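Local coordinates for protein sulfotransferase (PDB 2ZQ5) that probably transfers a sulfonate group from the donor PAPS to an acceptor molecule, as members of the sulfotransferase family do, at residues A[15-20]-A[38-43]; A[19-22]-A[28-31]; A[42-47]-A[63-68]; A[118-123]-A[217-222]; A[176-181]-A[230-235]. All blocks are in the same frame, centred on the assembly; numbering follows the deposited sequence.

Contact 1. Residues A[15-20]-A[38-43]; sequences ELHASA and EALGVL
L40 stretches across the gap between two helices because its CG stands opposite the backbone N (chi1 -178°), which carries the forked end of the side chain toward helix 13-24. On that helix, L16 and H17 both hold CG opposite the carbonyl carbon instead, and this lets one methyl group and one ring meet the two prongs of that fork. The first prong, L40 CD1, reaches L16 CD1 at 4.0 Å, the two side chains meeting at an angle. The second, L40 CD2, lies 4.2 Å from H17 CE1, and here the leucine and the histidine run past each other in opposite directions. The backbones stay well apart, L16 CA and L40 CA being 9.8 Å from one another, so long branched leucines suit the place: they fill the distance between the helices with apolar surface. Histidine adds something different. H17 ND1 is hydrogen-bonded to V13 O one turn earlier in its own helix, and H17 NE2 to the hydroxyl of Y36 near the start of the other helix. With a partner at each nitrogen the rotation of the ring is fixed, and its carbon CE1, which lies between those nitrogens, is the atom offered to the leucine. L16 also packs against L44 and, with H17, against L69 of helix 55-81. This is plain helix-to-helix packing through buried leucines, with a histidine at its margin, and it belongs to the bundle formed by the first three helices of the chain, 13-24, 36-50 and 55-81.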
# COMPACT_ATOMS: atom_id res chain seq x y z
N GLU A 15 -13.13 15.46 -15.40
CA GLU A 15 -12.26 16.51 -14.88
C GLU A 15 -10.94 15.95 -14.37
O GLU A 15 -9.89 16.54 -14.60
CB GLU A 15 -12.96 17.28 -13.75
CG GLU A 15 -14.18 18.08 -14.21
CD GLU A 15 -14.83 18.85 -13.09
OE1 GLU A 15 -14.76 18.39 -11.93
OE2 GLU A 15 -15.41 19.92 -13.35
N LEU A 16 -10.99 14.81 -13.69
CA LEU A 16 -9.77 14.20 -13.17
C LEU A 16 -8.84 13.76 -14.30
O LEU A 16 -7.63 13.96 -14.21
CB LEU A 16 -10.12 13.02 -12.26
CG LEU A 16 -10.70 13.41 -10.90
CD1 LEU A 16 -11.17 12.16 -10.17
CD2 LEU A 16 -9.66 14.16 -10.09
N HIS A 17 -9.40 13.17 -15.35
CA HIS A 17 -8.58 12.75 -16.48
C HIS A 17 -7.97 13.98 -17.14
O HIS A 17 -6.78 13.99 -17.47
CB HIS A 17 -9.42 11.98 -17.51
CG HIS A 17 -9.69 10.55 -17.14
ND1 HIS A 17 -10.62 10.18 -16.19
CD2 HIS A 17 -9.13 9.40 -17.58
CE1 HIS A 17 -10.62 8.86 -16.07
NE2 HIS A 17 -9.73 8.36 -16.90
N ALA A 18 -8.77 15.02 -17.32
CA ALA A 18 -8.29 16.25 -17.93
C ALA A 18 -7.17 16.89 -17.10
O ALA A 18 -6.18 17.35 -17.66
CB ALA A 18 -9.44 17.23 -18.10
N SER A 19 -7.33 16.90 -15.78
CA SER A 19 -6.31 17.49 -14.91
C SER A 19 -5.01 16.69 -14.95
O SER A 19 -3.92 17.25 -14.87
CB SER A 19 -6.81 17.58 -13.47
OG SER A 19 -7.86 18.51 -13.35
N ALA A 20 -5.13 15.36 -15.04
CA ALA A 20 -3.95 14.51 -15.10
C ALA A 20 -3.20 14.81 -16.39
O ALA A 20 -1.98 15.00 -16.39
CB ALA A 20 -4.35 13.04 -15.05
N GLU A 38 -14.90 2.22 -13.45
CA GLU A 38 -16.03 1.94 -12.55
C GLU A 38 -15.59 2.22 -11.12
O GLU A 38 -16.33 2.82 -10.34
CB GLU A 38 -16.47 0.47 -12.65
CG GLU A 38 -17.80 0.22 -11.91
CD GLU A 38 -18.11 -1.26 -11.69
OE1 GLU A 38 -17.59 -2.11 -12.44
OE2 GLU A 38 -18.90 -1.57 -10.78
N ALA A 39 -14.38 1.78 -10.78
CA ALA A 39 -13.86 1.99 -9.44
C ALA A 39 -13.81 3.47 -9.09
O ALA A 39 -14.24 3.87 -8.01
CB ALA A 39 -12.46 1.37 -9.32
N LEU A 40 -13.30 4.29 -10.01
CA LEU A 40 -13.21 5.72 -9.77
C LEU A 40 -14.60 6.33 -9.57
O LEU A 40 -14.79 7.17 -8.69
CB LEU A 40 -12.49 6.40 -10.94
CG LEU A 40 -12.28 7.92 -10.82
CD1 LEU A 40 -11.57 8.26 -9.52
CD2 LEU A 40 -11.47 8.40 -12.02
N GLY A 41 -15.56 5.91 -10.38
CA GLY A 41 -16.91 6.43 -10.26
C GLY A 41 -17.54 6.10 -8.92
O GLY A 41 -18.16 6.95 -8.28
N VAL A 42 -17.37 4.85 -8.48
CA VAL A 42 -17.91 4.42 -7.20
C VAL A 42 -17.24 5.18 -6.06
O VAL A 42 -17.89 5.60 -5.11
CB VAL A 42 -17.71 2.90 -7.01
CG1 VAL A 42 -18.04 2.50 -5.58
CG2 VAL A 42 -18.58 2.13 -7.99
N LEU A 43 -15.93 5.36 -6.16
CA LEU A 43 -15.18 6.06 -5.14
C LEU A 43 -15.60 7.53 -5.05
O LEU A 43 -15.78 8.07 -3.96
CB LEU A 43 -13.67 5.95 -5.43
CG LEU A 43 -12.69 6.56 -4.42
CD1 LEU A 43 -12.91 5.96 -3.04
CD2 LEU A 43 -11.27 6.29 -4.90

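Contact 2. Residues A[19-22]-A[28-31]; sequences SATK and DFGT
F29 packs on the helix the chain has just left, helix 13-24, from within an Asx turn in the loop that follows. D28 OD1 accepts a hydrogen bond from G30 N at 2.8 Å, with an N-H...O angle of 146°; the carboxylate is used on its anti side, and the donor stands 34° out of its plane. Glycine suits the end of this turn, since G30 has a positive phi of 75°. From between these two residues the ring of F29 extends back to the helix. A20 CB sits at the ring's edge, close to its plane, 4.3 Å from F29 CE1. T21 brings its hydroxyl instead: T21 OG1 is 3.5 Å from F29 CZ and 3.7 Å from F29 CE2. That oxygen is occupied elsewhere, being hydrogen-bonded to L26 O just after the segment, with a weaker bond to H17 O one helical turn back. Alanine is small enough for the ring to lie close to the helix, while threonine supplies both a hydroxyl for L26 O and a surface for the ring. H17 of the same helix meets F29 edge-to-face, and L73 of helix 55-81 also touches it. Polar ties hold the loop from the side of helix 55-81, where K80 forms a salt bridge with D28 and R72 a hydrogen bond with F29 O. The contact itself contains no hydrogen bond: its cohesion comes from packing of the partly buried ring, whereas the polar bonds of the turn and its neighbours probably hold the loop in the shape that presents the ring.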
# COMPACT_ATOMS: atom_id res chain seq x y z
N SER A 19 -7.33 16.90 -15.78
CA SER A 19 -6.31 17.49 -14.91
C SER A 19 -5.01 16.69 -14.95
O SER A 19 -3.92 17.25 -14.87
CB SER A 19 -6.81 17.58 -13.47
OG SER A 19 -7.86 18.51 -13.35
N ALA A 20 -5.13 15.36 -15.04
CA ALA A 20 -3.95 14.51 -15.10
C ALA A 20 -3.20 14.81 -16.39
O ALA A 20 -1.98 15.00 -16.39
CB ALA A 20 -4.35 13.04 -15.05
N THR A 21 -3.93 14.87 -17.50
CA THR A 21 -3.34 15.16 -18.79
C THR A 21 -2.75 16.57 -18.84
O THR A 21 -1.71 16.80 -19.47
CB THR A 21 -4.37 15.00 -19.92
OG1 THR A 21 -4.70 13.62 -20.07
CG2 THR A 21 -3.82 15.53 -21.24
N LYS A 22 -3.40 17.51 -18.17
CA LYS A 22 -2.92 18.88 -18.15
C LYS A 22 -1.57 18.98 -17.46
O LYS A 22 -0.69 19.73 -17.88
CB LYS A 22 -3.93 19.79 -17.44
CG LYS A 22 -3.55 21.26 -17.39
CD LYS A 22 -4.57 22.05 -16.60
CE LYS A 22 -4.18 23.51 -16.48
NZ LYS A 22 -5.15 24.26 -15.64
N ASP A 28 -2.77 8.80 -22.89
CA ASP A 28 -3.06 7.38 -23.10
C ASP A 28 -3.18 6.73 -21.73
O ASP A 28 -2.18 6.41 -21.08
CB ASP A 28 -1.95 6.69 -23.90
CG ASP A 28 -2.25 5.23 -24.17
OD1 ASP A 28 -3.28 4.72 -23.68
OD2 ASP A 28 -1.45 4.58 -24.88
N PHE A 29 -4.42 6.54 -21.28
CA PHE A 29 -4.68 5.94 -19.98
C PHE A 29 -4.73 4.42 -20.08
O PHE A 29 -5.00 3.73 -19.10
CB PHE A 29 -6.01 6.48 -19.42
CG PHE A 29 -5.97 7.94 -19.09
CD1 PHE A 29 -5.59 8.37 -17.82
CD2 PHE A 29 -6.30 8.90 -20.06
CE1 PHE A 29 -5.53 9.73 -17.52
CE2 PHE A 29 -6.24 10.26 -19.76
CZ PHE A 29 -5.86 10.68 -18.49
N GLY A 30 -4.47 3.91 -21.28
CA GLY A 30 -4.49 2.47 -21.49
C GLY A 30 -5.92 1.96 -21.54
O GLY A 30 -6.87 2.74 -21.47
N THR A 31 -6.07 0.65 -21.68
CA THR A 31 -7.40 0.05 -21.73
C THR A 31 -7.98 0.04 -20.32
O THR A 31 -7.28 0.30 -19.35
CB THR A 31 -7.35 -1.39 -22.25
OG1 THR A 31 -6.63 -2.21 -21.33
CG2 THR A 31 -6.67 -1.45 -23.61

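Contact 3. Residues A[42-47]-A[63-68]; sequences VLLDAY and FFLRGA
L65 of helix 55-81 puts its two methyl groups on three side chains of helix 36-50. Its CD1 comes 3.6 Å from L44 CD2 and also borders the aromatic ring of Y47, 4.1 Å from Y47 CE2. Its other methyl, L65 CD2, turns to L43 CD2 at 3.7 Å. Chi1 of L65 (-65°) places CG opposite the carbonyl carbon, and chi2 near 180° then spreads the two methyls over the partners. L44 and Y47 each slide past L65 in the opposite direction, while L43 meets it aslant. The two helices are joined by a short connection and form an antiparallel hairpin: over these segments their axes make an angle of 175° and approach to 12.7 Å. A spacing that wide calls for long side chains from both partners, which leucine and tyrosine supply. Further out, each of these residues also touches a second neighbour. L65 rests on L16 of helix 13-24, and L44 on V13 of the same helix. On another flank, Y196 of helix 194-201 touches L43, and Y47 packs on Y187 and V193 of the adjoining loops.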
# COMPACT_ATOMS: atom_id res chain seq x y z
N VAL A 42 -17.37 4.85 -8.48
CA VAL A 42 -17.91 4.42 -7.20
C VAL A 42 -17.24 5.18 -6.06
O VAL A 42 -17.89 5.60 -5.11
CB VAL A 42 -17.71 2.90 -7.01
CG1 VAL A 42 -18.04 2.50 -5.58
CG2 VAL A 42 -18.58 2.13 -7.99
N LEU A 43 -15.93 5.36 -6.16
CA LEU A 43 -15.18 6.06 -5.14
C LEU A 43 -15.60 7.53 -5.05
O LEU A 43 -15.78 8.07 -3.96
CB LEU A 43 -13.67 5.95 -5.43
CG LEU A 43 -12.69 6.56 -4.42
CD1 LEU A 43 -12.91 5.96 -3.04
CD2 LEU A 43 -11.27 6.29 -4.90
N LEU A 44 -15.78 8.18 -6.20
CA LEU A 44 -16.21 9.58 -6.23
C LEU A 44 -17.60 9.74 -5.65
O LEU A 44 -17.86 10.68 -4.90
CB LEU A 44 -16.19 10.12 -7.67
CG LEU A 44 -14.81 10.47 -8.22
CD1 LEU A 44 -14.92 10.79 -9.71
CD2 LEU A 44 -14.23 11.64 -7.45
N ASP A 45 -18.50 8.82 -5.98
CA ASP A 45 -19.86 8.89 -5.44
C ASP A 45 -19.82 8.74 -3.93
O ASP A 45 -20.60 9.35 -3.21
CB ASP A 45 -20.75 7.79 -6.04
CG ASP A 45 -21.18 8.09 -7.47
OD1 ASP A 45 -20.88 9.20 -7.98
OD2 ASP A 45 -21.82 7.22 -8.08
N ALA A 46 -18.89 7.92 -3.43
CA ALA A 46 -18.77 7.71 -2.00
C ALA A 46 -18.24 8.97 -1.32
O ALA A 46 -18.79 9.42 -0.32
CB ALA A 46 -17.85 6.53 -1.72
N TYR A 47 -17.17 9.55 -1.86
CA TYR A 47 -16.60 10.75 -1.28
C TYR A 47 -17.62 11.88 -1.20
O TYR A 47 -17.82 12.49 -0.16
CB TYR A 47 -15.41 11.26 -2.10
CG TYR A 47 -14.11 10.54 -1.86
CD1 TYR A 47 -13.64 10.32 -0.57
CD2 TYR A 47 -13.31 10.13 -2.93
CE1 TYR A 47 -12.42 9.69 -0.34
CE2 TYR A 47 -12.09 9.50 -2.72
CZ TYR A 47 -11.65 9.28 -1.42
OH TYR A 47 -10.45 8.64 -1.20
N PHE A 63 -6.50 15.98 -5.25
CA PHE A 63 -5.07 15.87 -5.51
C PHE A 63 -4.65 14.40 -5.57
O PHE A 63 -3.92 13.99 -6.48
CB PHE A 63 -4.28 16.58 -4.40
CG PHE A 63 -2.79 16.58 -4.61
CD1 PHE A 63 -2.20 17.46 -5.51
CD2 PHE A 63 -1.98 15.69 -3.92
CE1 PHE A 63 -0.82 17.46 -5.71
CE2 PHE A 63 -0.60 15.68 -4.11
CZ PHE A 63 -0.02 16.56 -5.01
N PHE A 64 -5.10 13.61 -4.61
CA PHE A 64 -4.75 12.19 -4.57
C PHE A 64 -5.28 11.41 -5.77
O PHE A 64 -4.59 10.54 -6.30
CB PHE A 64 -5.25 11.52 -3.29
CG PHE A 64 -4.78 12.18 -2.03
CD1 PHE A 64 -3.49 12.69 -1.92
CD2 PHE A 64 -5.62 12.26 -0.92
CE1 PHE A 64 -3.04 13.27 -0.74
CE2 PHE A 64 -5.19 12.84 0.27
CZ PHE A 64 -3.90 13.35 0.36
N LEU A 65 -6.51 11.70 -6.18
CA LEU A 65 -7.09 10.98 -7.31
C LEU A 65 -6.43 11.39 -8.61
O LEU A 65 -6.18 10.55 -9.48
CB LEU A 65 -8.61 11.20 -7.36
CG LEU A 65 -9.36 10.62 -6.16
CD1 LEU A 65 -10.85 10.86 -6.33
CD2 LEU A 65 -9.08 9.11 -6.02
N ARG A 66 -6.13 12.68 -8.77
CA ARG A 66 -5.45 13.12 -9.98
C ARG A 66 -4.08 12.44 -9.99
O ARG A 66 -3.60 12.01 -11.04
CB ARG A 66 -5.25 14.64 -9.98
CG ARG A 66 -4.60 15.14 -11.27
CD ARG A 66 -4.16 16.60 -11.17
NE ARG A 66 -3.06 16.76 -10.23
CZ ARG A 66 -2.41 17.91 -10.02
NH1 ARG A 66 -2.75 18.99 -10.70
NH2 ARG A 66 -1.42 17.96 -9.14
N GLY A 67 -3.47 12.33 -8.82
CA GLY A 67 -2.16 11.71 -8.71
C GLY A 67 -2.18 10.25 -9.14
O GLY A 67 -1.24 9.77 -9.76
N ALA A 68 -3.26 9.55 -8.81
CA ALA A 68 -3.39 8.15 -9.19
C ALA A 68 -3.45 8.03 -10.71
O ALA A 68 -2.84 7.13 -11.29
CB ALA A 68 -4.64 7.55 -8.56

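Contact 4. Residues A[118-123]-A[217-222]; sequences QGLHMW and QLIGLN
I219, L120 and Q118 carry this contact, which joins an edge strand of the parallel sheet in the sulfotransferase fold to a covering helix. Strand 117-119 is outermost in that sheet; helix 206-219 ends here, and the chain then goes on to strand 227-231, the neighbour of 117-119. I219, the last residue of the helix, points its CD1 at L120 CD1, 3.6 Å away. The two apolar chains meet at an angle, and W228 and L124 also pack against the isoleucine. At L120 the chain bends through an inverse gamma turn, with a weak bond from H121 N to G119 O, and the end of its side chain lies toward I219. A long aliphatic residue suits either position, both being buried. Q118 deals with the helix end instead. Its chi1 of 64° puts CG in the crowded position between backbone N and carbonyl carbon, and from there the chain runs extended until Q118 OE1 lies 3.5 Å from G220 CA. Having no side chain, G220 allows the amide this close. Glutamine suits the place because it offers an acceptor and a donor together: OE1 is hydrogen-bonded to R131 NH1, and NE2 to K226 O. The same NE2 also donates to a water 3.1 Å away, and that water in turn donates to G220 O at 2.9 Å.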
# COMPACT_ATOMS: atom_id res chain seq x y z
N GLN A 118 14.92 -6.84 -4.07
CA GLN A 118 14.62 -5.50 -4.54
C GLN A 118 13.25 -5.10 -4.01
O GLN A 118 12.35 -5.94 -3.90
CB GLN A 118 14.64 -5.42 -6.07
CG GLN A 118 13.58 -6.27 -6.77
CD GLN A 118 13.63 -6.12 -8.28
OE1 GLN A 118 13.54 -5.02 -8.81
NE2 GLN A 118 13.76 -7.24 -8.98
N GLY A 119 13.11 -3.83 -3.65
CA GLY A 119 11.85 -3.32 -3.14
C GLY A 119 11.34 -2.16 -3.96
O GLY A 119 12.04 -1.64 -4.82
N LEU A 120 10.11 -1.73 -3.67
CA LEU A 120 9.48 -0.63 -4.39
C LEU A 120 9.90 0.73 -3.85
O LEU A 120 9.23 1.31 -3.00
CB LEU A 120 7.95 -0.77 -4.30
CG LEU A 120 7.13 0.24 -5.09
CD1 LEU A 120 7.38 0.09 -6.58
CD2 LEU A 120 5.66 0.02 -4.78
N HIS A 121 11.01 1.24 -4.35
CA HIS A 121 11.49 2.54 -3.89
C HIS A 121 10.44 3.61 -4.14
O HIS A 121 9.83 3.67 -5.20
CB HIS A 121 12.80 2.88 -4.60
CG HIS A 121 13.86 1.84 -4.42
ND1 HIS A 121 14.56 1.69 -3.24
CD2 HIS A 121 14.25 0.83 -5.23
CE1 HIS A 121 15.35 0.63 -3.34
NE2 HIS A 121 15.18 0.09 -4.53
N MET A 122 10.25 4.45 -3.13
CA MET A 122 9.27 5.52 -3.17
C MET A 122 9.25 6.31 -4.48
O MET A 122 8.19 6.45 -5.11
CB MET A 122 9.52 6.46 -1.99
CG MET A 122 8.38 7.41 -1.65
SD MET A 122 7.99 8.61 -2.93
CE MET A 122 9.46 9.50 -3.03
N TRP A 123 10.39 6.83 -4.91
CA TRP A 123 10.40 7.64 -6.12
C TRP A 123 9.99 6.89 -7.38
O TRP A 123 9.48 7.49 -8.33
CB TRP A 123 11.76 8.33 -6.32
CG TRP A 123 12.91 7.47 -6.79
CD1 TRP A 123 13.59 6.53 -6.06
CD2 TRP A 123 13.56 7.55 -8.06
NE1 TRP A 123 14.63 6.03 -6.80
CE2 TRP A 123 14.64 6.63 -8.03
CE3 TRP A 123 13.34 8.31 -9.22
CZ2 TRP A 123 15.50 6.45 -9.13
CZ3 TRP A 123 14.20 8.13 -10.30
CH2 TRP A 123 15.26 7.21 -10.25
N GLN A 217 7.55 -5.64 -13.33
CA GLN A 217 8.37 -6.02 -14.48
C GLN A 217 9.10 -4.80 -15.02
O GLN A 217 10.28 -4.87 -15.38
CB GLN A 217 7.52 -6.61 -15.60
CG GLN A 217 6.95 -7.99 -15.34
CD GLN A 217 6.10 -8.47 -16.50
OE1 GLN A 217 5.13 -7.81 -16.88
NE2 GLN A 217 6.45 -9.62 -17.06
N LEU A 218 8.39 -3.68 -15.10
CA LEU A 218 8.94 -2.43 -15.61
C LEU A 218 9.99 -1.85 -14.67
O LEU A 218 11.13 -1.59 -15.07
CB LEU A 218 7.82 -1.41 -15.79
CG LEU A 218 8.25 0.04 -16.03
CD1 LEU A 218 8.85 0.19 -17.43
CD2 LEU A 218 7.05 0.96 -15.84
N ILE A 219 9.61 -1.66 -13.41
CA ILE A 219 10.53 -1.09 -12.43
C ILE A 219 11.74 -1.99 -12.19
O ILE A 219 12.84 -1.50 -11.97
CB ILE A 219 9.79 -0.81 -11.10
CG1 ILE A 219 8.69 0.22 -11.34
CG2 ILE A 219 10.78 -0.33 -10.03
CD1 ILE A 219 7.74 0.41 -10.17
N GLY A 220 11.53 -3.30 -12.27
CA GLY A 220 12.62 -4.24 -12.05
C GLY A 220 13.34 -4.71 -13.31
O GLY A 220 14.08 -5.69 -13.26
N LEU A 221 13.14 -4.00 -14.42
CA LEU A 221 13.76 -4.35 -15.70
C LEU A 221 15.28 -4.51 -15.66
O LEU A 221 15.83 -5.34 -16.38
CB LEU A 221 13.39 -3.31 -16.76
CG LEU A 221 13.96 -3.54 -18.16
CD1 LEU A 221 13.34 -4.80 -18.77
CD2 LEU A 221 13.69 -2.33 -19.04
N ASN A 222 15.94 -3.71 -14.84
CA ASN A 222 17.40 -3.76 -14.73
C ASN A 222 17.89 -4.62 -13.58
O ASN A 222 19.10 -4.73 -13.35
CB ASN A 222 17.97 -2.35 -14.58
CG ASN A 222 17.63 -1.44 -15.74
OD1 ASN A 222 17.73 -1.84 -16.91
ND2 ASN A 222 17.25 -0.21 -15.45
O HOH W 1 12.42 -7.50 -11.73

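Contact 5. Residues A[176-181]-A[230-235]; sequences QLLRQS and LKNPSH
L178 and N232 cross obliquely, the leucine pointing its CD1 at a small polar group made by two residues of the opposite segment. With CG opposite the carbonyl carbon (chi1 -64°), L178 leaves its helix toward the loop and brings CD1 to 3.3 Å from S234 OG, a tight approach, and to 3.7 Å from N232 ND2. S234 CB lies beside the same methyl at 4.0 Å. The polar atoms under the methyl are bonded to each other: N232 ND2 donates to S234 OG at 2.8 Å with an N-H...O angle of 146°, and the oxygen lies close to the amide plane. S234 OG is also hydrogen-bonded to the hydroxyl of Y209 in helix 206-219. The leucine therefore buries polar groups bonded to each other and to Y209, and asparagine and serine suit the site because they are short and can link across the proline between them. On the same segment as L178, R179 folds back on Q176: its NE donates to Q176 O at 2.8 Å while Q176 OE1 sits 3.1 Å above the guanidinium plane. K231, next to N232, forms a salt bridge with E173 and a hydrogen bond with T104. A loop of this kind, at the C-terminal end of strand 227-231 in a parallel sheet, is where alpha/beta folds related to the P-loop NTPases usually place their substrate sites.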
# COMPACT_ATOMS: atom_id res chain seq x y z
N GLN A 176 0.62 2.24 -3.66
CA GLN A 176 1.15 3.27 -4.55
C GLN A 176 1.04 2.82 -6.00
O GLN A 176 1.02 3.65 -6.91
CB GLN A 176 2.59 3.60 -4.19
CG GLN A 176 2.72 4.51 -2.98
CD GLN A 176 2.64 5.98 -3.34
OE1 GLN A 176 1.83 6.40 -4.17
NE2 GLN A 176 3.48 6.79 -2.70
N LEU A 177 0.98 1.51 -6.21
CA LEU A 177 0.82 0.97 -7.56
C LEU A 177 -0.64 0.65 -7.83
O LEU A 177 -1.17 1.00 -8.88
CB LEU A 177 1.65 -0.30 -7.75
CG LEU A 177 3.18 -0.17 -7.72
CD1 LEU A 177 3.79 -1.55 -7.85
CD2 LEU A 177 3.65 0.73 -8.86
N LEU A 178 -1.30 0.01 -6.87
CA LEU A 178 -2.70 -0.37 -7.02
C LEU A 178 -3.64 0.82 -7.20
O LEU A 178 -4.73 0.69 -7.77
CB LEU A 178 -3.14 -1.22 -5.82
CG LEU A 178 -2.42 -2.57 -5.69
CD1 LEU A 178 -2.66 -3.14 -4.31
CD2 LEU A 178 -2.88 -3.53 -6.77
N ARG A 179 -3.23 1.99 -6.71
CA ARG A 179 -4.06 3.19 -6.86
C ARG A 179 -4.28 3.49 -8.34
O ARG A 179 -5.25 4.15 -8.70
CB ARG A 179 -3.41 4.39 -6.17
CG ARG A 179 -2.08 4.79 -6.79
CD ARG A 179 -1.47 6.04 -6.17
NE ARG A 179 -0.12 6.24 -6.70
CZ ARG A 179 0.48 7.42 -6.84
NH1 ARG A 179 -0.13 8.54 -6.48
NH2 ARG A 179 1.71 7.47 -7.34
N GLN A 180 -3.38 3.01 -9.19
CA GLN A 180 -3.51 3.25 -10.63
C GLN A 180 -4.82 2.65 -11.15
O GLN A 180 -5.38 3.14 -12.14
CB GLN A 180 -2.33 2.64 -11.39
CG GLN A 180 -1.00 3.36 -11.17
CD GLN A 180 0.09 2.86 -12.10
OE1 GLN A 180 -0.19 2.21 -13.12
NE2 GLN A 180 1.33 3.18 -11.78
N SER A 181 -5.29 1.60 -10.49
CA SER A 181 -6.53 0.91 -10.85
C SER A 181 -7.69 1.35 -9.96
O SER A 181 -8.81 0.86 -10.10
CB SER A 181 -6.36 -0.61 -10.68
OG SER A 181 -5.26 -1.10 -11.42
N LEU A 230 7.51 -7.18 -1.38
CA LEU A 230 6.40 -6.23 -1.34
C LEU A 230 5.75 -6.21 0.03
O LEU A 230 5.88 -7.15 0.80
CB LEU A 230 5.32 -6.63 -2.36
CG LEU A 230 5.62 -6.80 -3.85
CD1 LEU A 230 6.34 -5.57 -4.36
CD2 LEU A 230 6.46 -8.06 -4.10
N LYS A 231 5.06 -5.11 0.33
CA LYS A 231 4.32 -5.01 1.58
C LYS A 231 3.11 -4.11 1.38
O LYS A 231 3.23 -3.02 0.80
CB LYS A 231 5.20 -4.46 2.71
CG LYS A 231 4.55 -4.55 4.09
CD LYS A 231 3.82 -3.28 4.51
CE LYS A 231 4.80 -2.24 5.02
NZ LYS A 231 4.12 -1.15 5.78
N ASN A 232 1.95 -4.55 1.84
CA ASN A 232 0.74 -3.76 1.69
C ASN A 232 -0.45 -4.41 2.38
O ASN A 232 -0.57 -5.64 2.40
CB ASN A 232 0.40 -3.58 0.21
CG ASN A 232 -0.53 -2.42 -0.04
OD1 ASN A 232 -0.26 -1.30 0.40
ND2 ASN A 232 -1.62 -2.67 -0.76
N PRO A 233 -1.35 -3.60 2.96
CA PRO A 233 -2.53 -4.17 3.63
C PRO A 233 -3.49 -4.89 2.67
O PRO A 233 -4.22 -5.78 3.09
CB PRO A 233 -3.18 -2.94 4.26
CG PRO A 233 -2.01 -2.07 4.60
CD PRO A 233 -1.16 -2.19 3.34
N SER A 234 -3.51 -4.50 1.39
CA SER A 234 -4.43 -5.12 0.44
C SER A 234 -4.26 -6.62 0.28
O SER A 234 -5.21 -7.34 -0.05
CB SER A 234 -4.31 -4.47 -0.94
OG SER A 234 -3.09 -4.85 -1.57
N HIS A 235 -3.05 -7.11 0.52
CA HIS A 235 -2.78 -8.53 0.35
C HIS A 235 -3.64 -9.40 1.26
O HIS A 235 -3.85 -10.58 0.98
CB HIS A 235 -1.28 -8.76 0.53
CG HIS A 235 -0.47 -7.97 -0.45
ND1 HIS A 235 0.72 -7.34 -0.12
CD2 HIS A 235 -0.72 -7.64 -1.74
CE1 HIS A 235 1.15 -6.66 -1.16
NE2 HIS A 235 0.30 -6.82 -2.16

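Contacts 1, 2 and 3 form one continuous cluster on the same side of the chain's centre. Contacts 1 and 3 are nearest, their centres 6 Å apart, and share helix 36-50; contact 2 shares helix 13-24 with contact 1, their centres 10 Å apart. Along the chain, contacts 1 and 2 start from the same stretch, and contact 2 closes before contact 3 opens. Contacts 4 and 5 come later, their segments alternating; with centres 14 Å apart, they involve neighbouring strands of the parallel sheet in the sulfotransferase family region. Contact 5, near the chain's centre, touches contacts 1, 3 and 4, so the N-terminal helices pack continuously onto the sheet-bearing core.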